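Side-chain contact in member of s1p family of ribosomal proteins (Pyrococcus furiosus, PDB 5YH1), which probably acts as an exonuclease on nucleic acids and binds manganese in its DHH domain, the fragment represented here: residues E258-E263 with E277-I282. Numbering follows the deposited sequence.
Sequences EVIDHE and EEILLI
Ile279 reaches helix 250-267 with both of its branches, and each finds a different partner. Its CG2 methyl lies 3.6 Å from CG1 of Ile260, the two isoleucines sliding past one another in opposite directions. The longer arm, CG1-CD1, carries its end methyl to Val259, where CD1 comes within 4.0 Å of Val259 CG1; these side chains meet at a slant. With CG1 anti to the backbone N (chi1 168°), it is this methyl of Val259 that faces Ile279. Ile260 extends beyond Ile279 to Leu280, its CD1 being 3.6 Å from Leu280 CD2, and here the side chains run roughly at right angles. All four residues are buried, and the contact is wholly apolar. It joins two helical elements of a DHH-family protein near the manganese site: the Ile260 side chain is about 9 Å from that of the manganese ligand Asp67 and also touches Thr66 on helix 66-86, while Leu280 packs on Thr70 of that helix and on Leu221 and Ile224 of helix 221-229. Leu281, at positive phi (63°), ends the short helix 276-279 in a Schellman motif, with Ile282 N bonded to Glu277 O (3.1 Å) and Leu281 N to Glu278 O (3.2 Å). On helix 250-267, His262 ND1 donates to Glu263 OE1 (2.7 Å, N-H...O angle 146°), with the oxygen in the imidazole plane; Glu263 OE2 forms a salt bridge with Arg150 of the second subunit.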
ATOM      1  N   GLU A 258      20.184  16.422   0.018  1.00 26.10           N
ATOM      2  CA  GLU A 258      20.101  15.323   0.987  1.00 26.09           C
ATOM      3  C   GLU A 258      18.760  15.332   1.705  1.00 25.20           C
ATOM      4  O   GLU A 258      18.189  14.273   1.970  1.00 25.67           O
ATOM      5  CB  GLU A 258      21.245  15.373   1.997  1.00 27.76           C
ATOM      6  CG  GLU A 258      22.621  15.077   1.397  1.00 29.12           C
ATOM      7  CD  GLU A 258      22.875  13.603   1.102  1.00 30.25           C
ATOM      8  OE1 GLU A 258      22.029  12.738   1.404  1.00 30.27           O
ATOM      9  OE2 GLU A 258      23.950  13.304   0.560  1.00 32.28           O
ATOM     10  N   VAL A 259      18.258  16.523   2.010  1.00 24.47           N
ATOM     11  CA  VAL A 259      16.947  16.665   2.627  1.00 24.14           C
ATOM     12  C   VAL A 259      15.830  16.161   1.710  1.00 24.39           C
ATOM     13  O   VAL A 259      14.945  15.431   2.160  1.00 23.90           O
ATOM     14  CB  VAL A 259      16.674  18.112   3.072  1.00 23.76           C
ATOM     15  CG1 VAL A 259      15.214  18.305   3.442  1.00 24.37           C
ATOM     16  CG2 VAL A 259      17.557  18.475   4.262  1.00 24.13           C
ATOM     17  N   ILE A 260      15.874  16.531   0.434  1.00 24.74           N
ATOM     18  CA  ILE A 260      14.841  16.090  -0.517  1.00 25.20           C
ATOM     19  C   ILE A 260      14.791  14.565  -0.625  1.00 25.45           C
ATOM     20  O   ILE A 260      13.710  13.970  -0.531  1.00 24.89           O
ATOM     21  CB  ILE A 260      15.033  16.707  -1.910  1.00 25.10           C
ATOM     22  CG1 ILE A 260      14.735  18.211  -1.857  1.00 24.92           C
ATOM     23  CG2 ILE A 260      14.114  16.034  -2.921  1.00 25.32           C
ATOM     24  CD1 ILE A 260      15.245  18.985  -3.054  1.00 24.91           C
ATOM     25  N   ASP A 261      15.953  13.941  -0.808  1.00 26.21           N
ATOM     26  CA  ASP A 261      16.030  12.487  -0.971  1.00 27.61           C
ATOM     27  C   ASP A 261      15.578  11.744   0.299  1.00 27.22           C
ATOM     28  O   ASP A 261      15.032  10.643   0.213  1.00 25.60           O
ATOM     29  CB  ASP A 261      17.445  12.042  -1.366  1.00 29.76           C
ATOM     30  CG  ASP A 261      17.858  12.525  -2.764  1.00 34.22           C
ATOM     31  OD1 ASP A 261      16.993  12.796  -3.624  1.00 38.29           O
ATOM     32  OD2 ASP A 261      19.071  12.626  -3.012  1.00 37.51           O
ATOM     33  N   HIS A 262      15.809  12.352   1.463  1.00 25.49           N
ATOM     34  CA  HIS A 262      15.388  11.777   2.738  1.00 25.77           C
ATOM     35  C   HIS A 262      13.870  11.891   2.889  1.00 24.95           C
ATOM     36  O   HIS A 262      13.185  10.891   3.038  1.00 24.35           O
ATOM     37  CB  HIS A 262      16.114  12.471   3.898  1.00 25.34           C
ATOM     38  CG  HIS A 262      15.685  12.009   5.252  1.00 24.98           C
ATOM     39  ND1 HIS A 262      14.624  12.571   5.930  1.00 25.59           N
ATOM     40  CD2 HIS A 262      16.194  11.059   6.071  1.00 25.28           C
ATOM     41  CE1 HIS A 262      14.493  11.979   7.104  1.00 25.41           C
ATOM     42  NE2 HIS A 262      15.432  11.057   7.210  1.00 25.44           N
ATOM     43  N   GLU A 263      13.347  13.110   2.813  1.00 24.55           N
ATOM     44  CA  GLU A 263      11.907  13.311   2.921  1.00 24.82           C
ATOM     45  C   GLU A 263      11.117  12.502   1.876  1.00 24.82           C
ATOM     46  O   GLU A 263      10.080  11.913   2.200  1.00 23.62           O
ATOM     47  CB  GLU A 263      11.531  14.801   2.851  1.00 24.44           C
ATOM     48  CG  GLU A 263      12.136  15.667   3.951  1.00 25.02           C
ATOM     49  CD  GLU A 263      11.838  15.168   5.360  1.00 25.30           C
ATOM     50  OE1 GLU A 263      12.675  14.428   5.929  1.00 25.44           O
ATOM     51  OE2 GLU A 263      10.775  15.525   5.910  1.00 25.11           O
ATOM     52  N   GLU A 277       8.291  22.703  -2.373  1.00 27.58           N
ATOM     53  CA  GLU A 277       8.481  24.080  -2.837  1.00 29.22           C
ATOM     54  C   GLU A 277       9.270  24.921  -1.830  1.00 30.00           C
ATOM     55  O   GLU A 277      10.028  25.818  -2.223  1.00 28.06           O
ATOM     56  CB  GLU A 277       7.146  24.788  -3.099  1.00 30.40           C
ATOM     57  CG  GLU A 277       6.257  24.134  -4.143  1.00 32.02           C
ATOM     58  CD  GLU A 277       5.302  23.098  -3.565  1.00 32.50           C
ATOM     59  OE1 GLU A 277       5.436  22.724  -2.382  1.00 31.31           O
ATOM     60  OE2 GLU A 277       4.415  22.643  -4.309  1.00 34.38           O
ATOM     61  N   GLU A 278       9.063  24.643  -0.543  1.00 29.59           N
ATOM     62  CA  GLU A 278       9.743  25.360   0.526  1.00 29.90           C
ATOM     63  C   GLU A 278      11.198  24.946   0.592  1.00 29.19           C
ATOM     64  O   GLU A 278      12.088  25.788   0.737  1.00 30.74           O
ATOM     65  CB  GLU A 278       9.081  25.086   1.879  1.00 31.46           C
ATOM     66  CG  GLU A 278       7.597  25.426   1.954  1.00 32.62           C
ATOM     67  CD  GLU A 278       7.308  26.900   1.773  1.00 34.01           C
ATOM     68  OE1 GLU A 278       8.248  27.718   1.743  1.00 36.14           O
ATOM     69  OE2 GLU A 278       6.122  27.250   1.668  1.00 37.09           O
ATOM     70  N   ILE A 279      11.441  23.650   0.468  1.00 27.61           N
ATOM     71  CA  ILE A 279      12.798  23.128   0.480  1.00 27.51           C
ATOM     72  C   ILE A 279      13.591  23.652  -0.729  1.00 27.37           C
ATOM     73  O   ILE A 279      14.774  23.971  -0.603  1.00 27.52           O
ATOM     74  CB  ILE A 279      12.789  21.593   0.512  1.00 27.68           C
ATOM     75  CG1 ILE A 279      12.174  21.105   1.832  1.00 28.93           C
ATOM     76  CG2 ILE A 279      14.198  21.028   0.355  1.00 27.50           C
ATOM     77  CD1 ILE A 279      11.771  19.643   1.808  1.00 29.39           C
ATOM     78  N   LEU A 280      12.927  23.764  -1.880  1.00 26.35           N
ATOM     79  CA  LEU A 280      13.570  24.220  -3.115  1.00 26.66           C
ATOM     80  C   LEU A 280      13.728  25.743  -3.219  1.00 28.07           C
ATOM     81  O   LEU A 280      14.305  26.237  -4.199  1.00 28.15           O
ATOM     82  CB  LEU A 280      12.777  23.734  -4.329  1.00 25.73           C
ATOM     83  CG  LEU A 280      12.875  22.251  -4.644  1.00 25.28           C
ATOM     84  CD1 LEU A 280      11.910  21.934  -5.769  1.00 25.29           C
ATOM     85  CD2 LEU A 280      14.298  21.835  -5.001  1.00 24.75           C
ATOM     86  N   LEU A 281      13.191  26.466  -2.232  1.00 29.02           N
ATOM     87  CA  LEU A 281      13.282  27.919  -2.124  1.00 30.29           C
ATOM     88  C   LEU A 281      12.590  28.619  -3.288  1.00 31.55           C
ATOM     89  O   LEU A 281      13.178  29.481  -3.917  1.00 30.18           O
ATOM     90  CB  LEU A 281      14.747  28.382  -2.003  1.00 30.98           C
ATOM     91  CG  LEU A 281      14.969  29.808  -1.452  1.00 31.35           C
ATOM     92  CD1 LEU A 281      14.871  29.816   0.057  1.00 30.98           C
ATOM     93  CD2 LEU A 281      16.319  30.375  -1.863  1.00 32.94           C
ATOM     94  N   ILE A 282      11.350  28.245  -3.594  1.00 32.35           N
ATOM     95  CA  ILE A 282      10.625  28.939  -4.663  1.00 33.98           C
ATOM     96  C   ILE A 282       9.422  29.716  -4.176  1.00 33.52           C
ATOM     97  O   ILE A 282       8.686  30.277  -4.978  1.00 37.40           O
ATOM     98  CB  ILE A 282      10.215  28.008  -5.821  1.00 35.62           C
ATOM     99  CG1 ILE A 282       9.185  26.975  -5.372  1.00 36.86           C
ATOM    100  CG2 ILE A 282      11.442  27.319  -6.404  1.00 35.92           C
ATOM    101  CD1 ILE A 282       8.483  26.308  -6.535  1.00 38.17           C
TER